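Local coordinates for alpha-fucosidase (Bifidobacterium bifidum, PDB 2EAB), which probably releases alpha-1,2-linked L-fucose from glycans by hydrolysis, the chain here being the catalytic region of a longer calcium-binding, membrane-associated protein, at residues V72-E77 with L276-A281; N56-G61 with P187-V192. One frame throughout, in Å; residues are numbered along the deposited sequence.

Along the chain from the N terminus come 56-61, 72-77, 187-192 and 276-281, so the two contacts cross: each opens before the other has closed. Contact 2 closes a loop of 125 residues, contact 1 one of 198, and both join the seven-stranded antiparallel sheet to the nine-stranded one in the N-terminal domain. In the first sheet strands 59-63 and 69-76 are neighbours, in the second 190-197 and 273-282. The contact centres are about 7 Å apart, and backbone atoms stitch them together: Ile278 N lies 2.8 Å from Met191 O, and Glu77 N 2.8 Å from Lys58 O, both probable hydrogen bonds. Gly57 and Glu77 belong to one calcium site.

Contact 1. Residues V72-E77 with L276-A281; sequences VTFNEE and LYIAAA. With CA (calcium ion), chain C.
Phe74 carries the apolar part of this contact, its ring reaching across to two residues of 276-281. Ala280 CB sits at the ring edge, near the ring plane, 3.7 Å from Phe74 CE2, whereas Ile278 CG2 approaches Phe74 CE1 obliquely at 3.9 Å. The ring gets there because CG is anti to the backbone N of Phe74 (chi1 -172°). Trp139 meets the same ring edge-to-face, and Met191 packs against both Phe74 and Ile278. No direct hydrogen bond links the segments. Their strand axes come no nearer than 7.9 Å and cross at -43°, which is face-to-face packing of two sheets in a beta-sandwich, consistent with the N-terminal domain of the family.

The polar link runs through water 1, which donates to Glu76 OE1 and to Ala280 O, each at 2.8 Å. A bend at chi2 (-89°) turns the Glu76 carboxylate from the line of its first bonds, and OE2 accepts a partner of its own, Thr78 OG1. Metal binding belongs to the next residue: Glu77 OE2 holds the calcium ion at 2.7 Å, alongside the carbonyl oxygens of Ser386 and Leu393, while Gln392 N is hydrogen-bonded to Glu77 OE1.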
loop_
_atom_site.group_PDB
_atom_site.type_symbol
_atom_site.label_atom_id
_atom_site.label_comp_id
_atom_site.label_asym_id
_atom_site.label_seq_id
_atom_site.Cartn_x
_atom_site.Cartn_y
_atom_site.Cartn_z
ATOM N N VAL A 72 -1.204 -8.718 23.947
ATOM C CA VAL A 72 -1.392 -8.684 22.501
ATOM C C VAL A 72 -2.247 -7.464 22.187
ATOM O O VAL A 72 -3.435 -7.426 22.502
ATOM C CB VAL A 72 -2.069 -9.967 21.967
ATOM C CG1 VAL A 72 -2.233 -9.898 20.449
ATOM C CG2 VAL A 72 -1.278 -11.205 22.375
ATOM N N THR A 73 -1.627 -6.454 21.592
ATOM C CA THR A 73 -2.346 -5.250 21.200
ATOM C C THR A 73 -3.304 -5.617 20.065
ATOM O O THR A 73 -2.926 -6.350 19.145
ATOM C CB THR A 73 -1.351 -4.138 20.837
ATOM O OG1 THR A 73 -0.570 -3.820 21.999
ATOM C CG2 THR A 73 -2.061 -2.885 20.348
ATOM N N PHE A 74 -4.539 -5.134 20.148
ATOM C CA PHE A 74 -5.626 -5.641 19.315
ATOM C C PHE A 74 -6.245 -4.571 18.427
ATOM O O PHE A 74 -6.460 -3.435 18.870
ATOM C CB PHE A 74 -6.704 -6.279 20.202
ATOM C CG PHE A 74 -7.771 -7.002 19.433
ATOM C CD1 PHE A 74 -7.580 -8.314 19.016
ATOM C CD2 PHE A 74 -8.961 -6.362 19.105
ATOM C CE1 PHE A 74 -8.565 -8.982 18.295
ATOM C CE2 PHE A 74 -9.948 -7.023 18.380
ATOM C CZ PHE A 74 -9.745 -8.338 17.973
ATOM N N ASN A 75 -6.544 -4.961 17.186
ATOM C CA ASN A 75 -7.170 -4.092 16.196
ATOM C C ASN A 75 -8.275 -4.799 15.434
ATOM O O ASN A 75 -8.213 -6.013 15.195
ATOM C CB ASN A 75 -6.146 -3.643 15.150
ATOM C CG ASN A 75 -5.239 -2.540 15.642
ATOM O OD1 ASN A 75 -5.629 -1.367 15.692
ATOM N ND2 ASN A 75 -4.020 -2.896 15.977
ATOM N N GLU A 76 -9.267 -4.022 15.017
ATOM C CA GLU A 76 -10.182 -4.432 13.955
ATOM C C GLU A 76 -10.273 -3.280 12.948
ATOM O O GLU A 76 -10.419 -2.110 13.334
ATOM C CB GLU A 76 -11.559 -4.814 14.507
ATOM C CG GLU A 76 -12.368 -5.752 13.598
ATOM C CD GLU A 76 -13.239 -5.046 12.569
ATOM O OE1 GLU A 76 -13.821 -5.756 11.708
ATOM O OE2 GLU A 76 -13.355 -3.801 12.626
ATOM N N GLU A 77 -10.213 -3.629 11.665
ATOM C CA GLU A 77 -10.013 -2.668 10.571
ATOM C C GLU A 77 -11.076 -1.576 10.456
ATOM O O GLU A 77 -10.806 -0.524 9.878
ATOM C CB GLU A 77 -9.913 -3.406 9.231
ATOM C CG GLU A 77 -11.181 -4.190 8.906
ATOM C CD GLU A 77 -11.313 -4.646 7.469
ATOM O OE1 GLU A 77 -12.232 -5.460 7.233
ATOM O OE2 GLU A 77 -10.542 -4.199 6.590
ATOM N N LEU A 276 -7.785 -20.157 23.156
ATOM C CA LEU A 276 -8.647 -18.986 23.168
ATOM C C LEU A 276 -9.084 -18.687 21.745
ATOM O O LEU A 276 -8.259 -18.661 20.832
ATOM C CB LEU A 276 -7.908 -17.777 23.738
ATOM C CG LEU A 276 -7.910 -17.533 25.252
ATOM C CD1 LEU A 276 -7.479 -18.748 26.071
ATOM C CD2 LEU A 276 -7.042 -16.330 25.578
ATOM N N TYR A 277 -10.384 -18.485 21.567
ATOM C CA TYR A 277 -10.932 -18.022 20.301
ATOM C C TYR A 277 -11.427 -16.599 20.492
ATOM O O TYR A 277 -12.260 -16.328 21.363
ATOM C CB TYR A 277 -12.058 -18.938 19.828
ATOM C CG TYR A 277 -11.585 -20.338 19.516
ATOM C CD1 TYR A 277 -10.981 -20.634 18.290
ATOM C CD2 TYR A 277 -11.720 -21.363 20.451
ATOM C CE1 TYR A 277 -10.533 -21.919 18.000
ATOM C CE2 TYR A 277 -11.274 -22.651 20.169
ATOM C CZ TYR A 277 -10.687 -22.919 18.942
ATOM O OH TYR A 277 -10.242 -24.189 18.660
ATOM N N ILE A 278 -10.888 -15.696 19.680
ATOM C CA ILE A 278 -11.138 -14.267 19.822
ATOM C C ILE A 278 -11.733 -13.733 18.526
ATOM O O ILE A 278 -11.168 -13.926 17.445
ATOM C CB ILE A 278 -9.835 -13.499 20.154
ATOM C CG1 ILE A 278 -9.195 -14.047 21.439
ATOM C CG2 ILE A 278 -10.111 -12.004 20.282
ATOM C CD1 ILE A 278 -7.703 -14.296 21.328
ATOM N N ALA A 279 -12.881 -13.071 18.636
ATOM C CA ALA A 279 -13.502 -12.436 17.479
ATOM C C ALA A 279 -13.940 -11.026 17.832
ATOM O O ALA A 279 -14.149 -10.705 19.004
ATOM C CB ALA A 279 -14.679 -13.253 16.983
ATOM N N ALA A 280 -14.078 -10.182 16.812
ATOM C CA ALA A 280 -14.531 -8.815 17.006
ATOM C C ALA A 280 -15.197 -8.312 15.742
ATOM O O ALA A 280 -14.883 -8.770 14.637
ATOM C CB ALA A 280 -13.372 -7.915 17.386
ATOM N N ALA A 281 -16.114 -7.366 15.908
ATOM C CA ALA A 281 -16.797 -6.741 14.785
ATOM C C ALA A 281 -17.412 -5.425 15.199
ATOM O O ALA A 281 -17.635 -5.162 16.390
ATOM C CB ALA A 281 -17.883 -7.648 14.241
HETATM CA CA CA C . -7.919 -4.126 6.069
HETATM O O HOH W 1 -13.907 -8.507 12.038
#

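Contact 2. Residues N56-G61 with P187-V192; sequences NGKIGG and PDNVMV
Met191 reaches from its strand to the glycines of 56-61, and its side chain can be followed atom by atom. CB packs against Ile59 CD1 at 3.7 Å; CG then stands anti to the backbone N (chi1 178°), and the chain stays extended to SD before bending at chi3 (-68°). That bend lays the methyl CE on the backbone of Gly60, 3.6 Å from its C, and near Gly61 N. A CB on Gly61 would lie only about 3.5 Å from Met191 CE, a tight fit, consistent with the bare backbone there. The two short strands run 21° from parallel with axes 8.0 Å apart, facing layers of the sandwich, Ile59 and Met191 both also touching Phe74.

Polar groups gather at the loop end. Asn56 OD1 accepts from Lys58 N and, at 2.8 Å, from Ile59 N, the two donors coming from opposite faces of the amide plane: an Asx turn and an Asx motif sharing one acceptor. Asn56 ND2 donates a hydrogen bond to Ser185 O. With an alanine here, the N-H groups of Lys58 and Ile59 would probably lose their shared acceptor and the turn is likely to become less fixed. Lys58 NZ makes a weak hydrogen bond to Asn189 OD1 at 3.0 Å, and water 2 accepts from both Lys58 NZ and Asn189 ND2. Asn189 and Val190 form a G1 beta bulge opposite Ser185.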
loop_
_atom_site.group_PDB
_atom_site.type_symbol
_atom_site.label_atom_id
_atom_site.label_comp_id
_atom_site.label_asym_id
_atom_site.label_seq_id
_atom_site.Cartn_x
_atom_site.Cartn_y
_atom_site.Cartn_z
ATOM N N ASN A 56 -5.735 -11.263 9.886
ATOM C CA ASN A 56 -6.481 -11.960 8.842
ATOM C C ASN A 56 -7.097 -10.995 7.826
ATOM O O ASN A 56 -8.049 -11.341 7.130
ATOM C CB ASN A 56 -7.553 -12.878 9.450
ATOM C CG ASN A 56 -8.692 -12.112 10.106
ATOM O OD1 ASN A 56 -8.700 -10.883 10.140
ATOM N ND2 ASN A 56 -9.670 -12.844 10.626
ATOM N N GLY A 57 -6.543 -9.787 7.753
ATOM C CA GLY A 57 -7.074 -8.724 6.900
ATOM C C GLY A 57 -8.139 -7.880 7.576
ATOM O O GLY A 57 -8.507 -6.815 7.059
ATOM N N LYS A 58 -8.639 -8.356 8.717
ATOM C CA LYS A 58 -9.755 -7.708 9.407
ATOM C C LYS A 58 -9.433 -7.448 10.874
ATOM O O LYS A 58 -9.448 -6.300 11.314
ATOM C CB LYS A 58 -11.038 -8.518 9.237
ATOM C CG LYS A 58 -11.465 -8.638 7.779
ATOM C CD LYS A 58 -12.742 -9.413 7.618
ATOM C CE LYS A 58 -12.486 -10.905 7.576
ATOM N NZ LYS A 58 -13.777 -11.628 7.513
ATOM N N ILE A 59 -9.134 -8.503 11.628
ATOM C CA ILE A 59 -8.589 -8.348 12.972
ATOM C C ILE A 59 -7.084 -8.570 12.952
ATOM O O ILE A 59 -6.559 -9.325 12.126
ATOM C CB ILE A 59 -9.272 -9.266 14.025
ATOM C CG1 ILE A 59 -9.233 -10.743 13.603
ATOM C CG2 ILE A 59 -10.696 -8.781 14.307
ATOM C CD1 ILE A 59 -9.802 -11.699 14.642
ATOM N N GLY A 60 -6.398 -7.890 13.863
ATOM C CA GLY A 60 -4.959 -7.992 13.963
ATOM C C GLY A 60 -4.493 -7.974 15.399
ATOM O O GLY A 60 -5.153 -7.409 16.280
ATOM N N GLY A 61 -3.344 -8.599 15.623
ATOM C CA GLY A 61 -2.660 -8.527 16.898
ATOM C C GLY A 61 -1.219 -8.113 16.715
ATOM O O GLY A 61 -0.634 -8.306 15.646
ATOM N N PRO A 187 -10.004 -17.976 6.793
ATOM C CA PRO A 187 -11.126 -18.899 6.557
ATOM C C PRO A 187 -12.146 -18.985 7.693
ATOM O O PRO A 187 -13.343 -19.067 7.429
ATOM C CB PRO A 187 -10.437 -20.257 6.372
ATOM C CG PRO A 187 -9.094 -19.931 5.892
ATOM C CD PRO A 187 -8.709 -18.652 6.582
ATOM N N ASP A 188 -11.677 -18.970 8.937
ATOM C CA ASP A 188 -12.575 -19.093 10.085
ATOM C C ASP A 188 -12.803 -17.774 10.818
ATOM O O ASP A 188 -13.491 -17.730 11.840
ATOM C CB ASP A 188 -12.095 -20.206 11.017
ATOM C CG ASP A 188 -12.343 -21.584 10.433
ATOM O OD1 ASP A 188 -13.519 -21.903 10.158
ATOM O OD2 ASP A 188 -11.368 -22.334 10.220
ATOM N N ASN A 189 -12.236 -16.704 10.262
ATOM C CA ASN A 189 -12.494 -15.338 10.715
ATOM C C ASN A 189 -12.308 -15.139 12.220
ATOM O O ASN A 189 -13.138 -14.515 12.891
ATOM C CB ASN A 189 -13.888 -14.887 10.278
ATOM C CG ASN A 189 -14.046 -13.392 10.344
ATOM O OD1 ASN A 189 -13.069 -12.659 10.201
ATOM N ND2 ASN A 189 -15.266 -12.929 10.571
ATOM N N VAL A 190 -11.210 -15.669 12.743
ATOM C CA VAL A 190 -11.046 -15.772 14.182
ATOM C C VAL A 190 -9.574 -15.719 14.564
ATOM O O VAL A 190 -8.712 -16.202 13.827
ATOM C CB VAL A 190 -11.730 -17.068 14.729
ATOM C CG1 VAL A 190 -11.001 -18.336 14.259
ATOM C CG2 VAL A 190 -11.859 -17.039 16.249
ATOM N N MET A 191 -9.300 -15.102 15.707
ATOM C CA MET A 191 -7.965 -15.080 16.281
ATOM C C MET A 191 -7.854 -16.218 17.291
ATOM O O MET A 191 -8.779 -16.465 18.066
ATOM C CB MET A 191 -7.699 -13.725 16.942
ATOM C CG MET A 191 -6.344 -13.595 17.619
ATOM S SD MET A 191 -6.069 -11.950 18.303
ATOM C CE MET A 191 -5.960 -10.952 16.817
ATOM N N VAL A 192 -6.720 -16.905 17.263
ATOM C CA VAL A 192 -6.482 -18.053 18.127
ATOM C C VAL A 192 -5.243 -17.793 18.968
ATOM O O VAL A 192 -4.220 -17.346 18.452
ATOM C CB VAL A 192 -6.317 -19.353 17.291
ATOM C CG1 VAL A 192 -5.891 -20.529 18.165
ATOM C CG2 VAL A 192 -7.607 -19.685 16.547
HETATM O O HOH W 2 -14.977 -10.197 9.937
#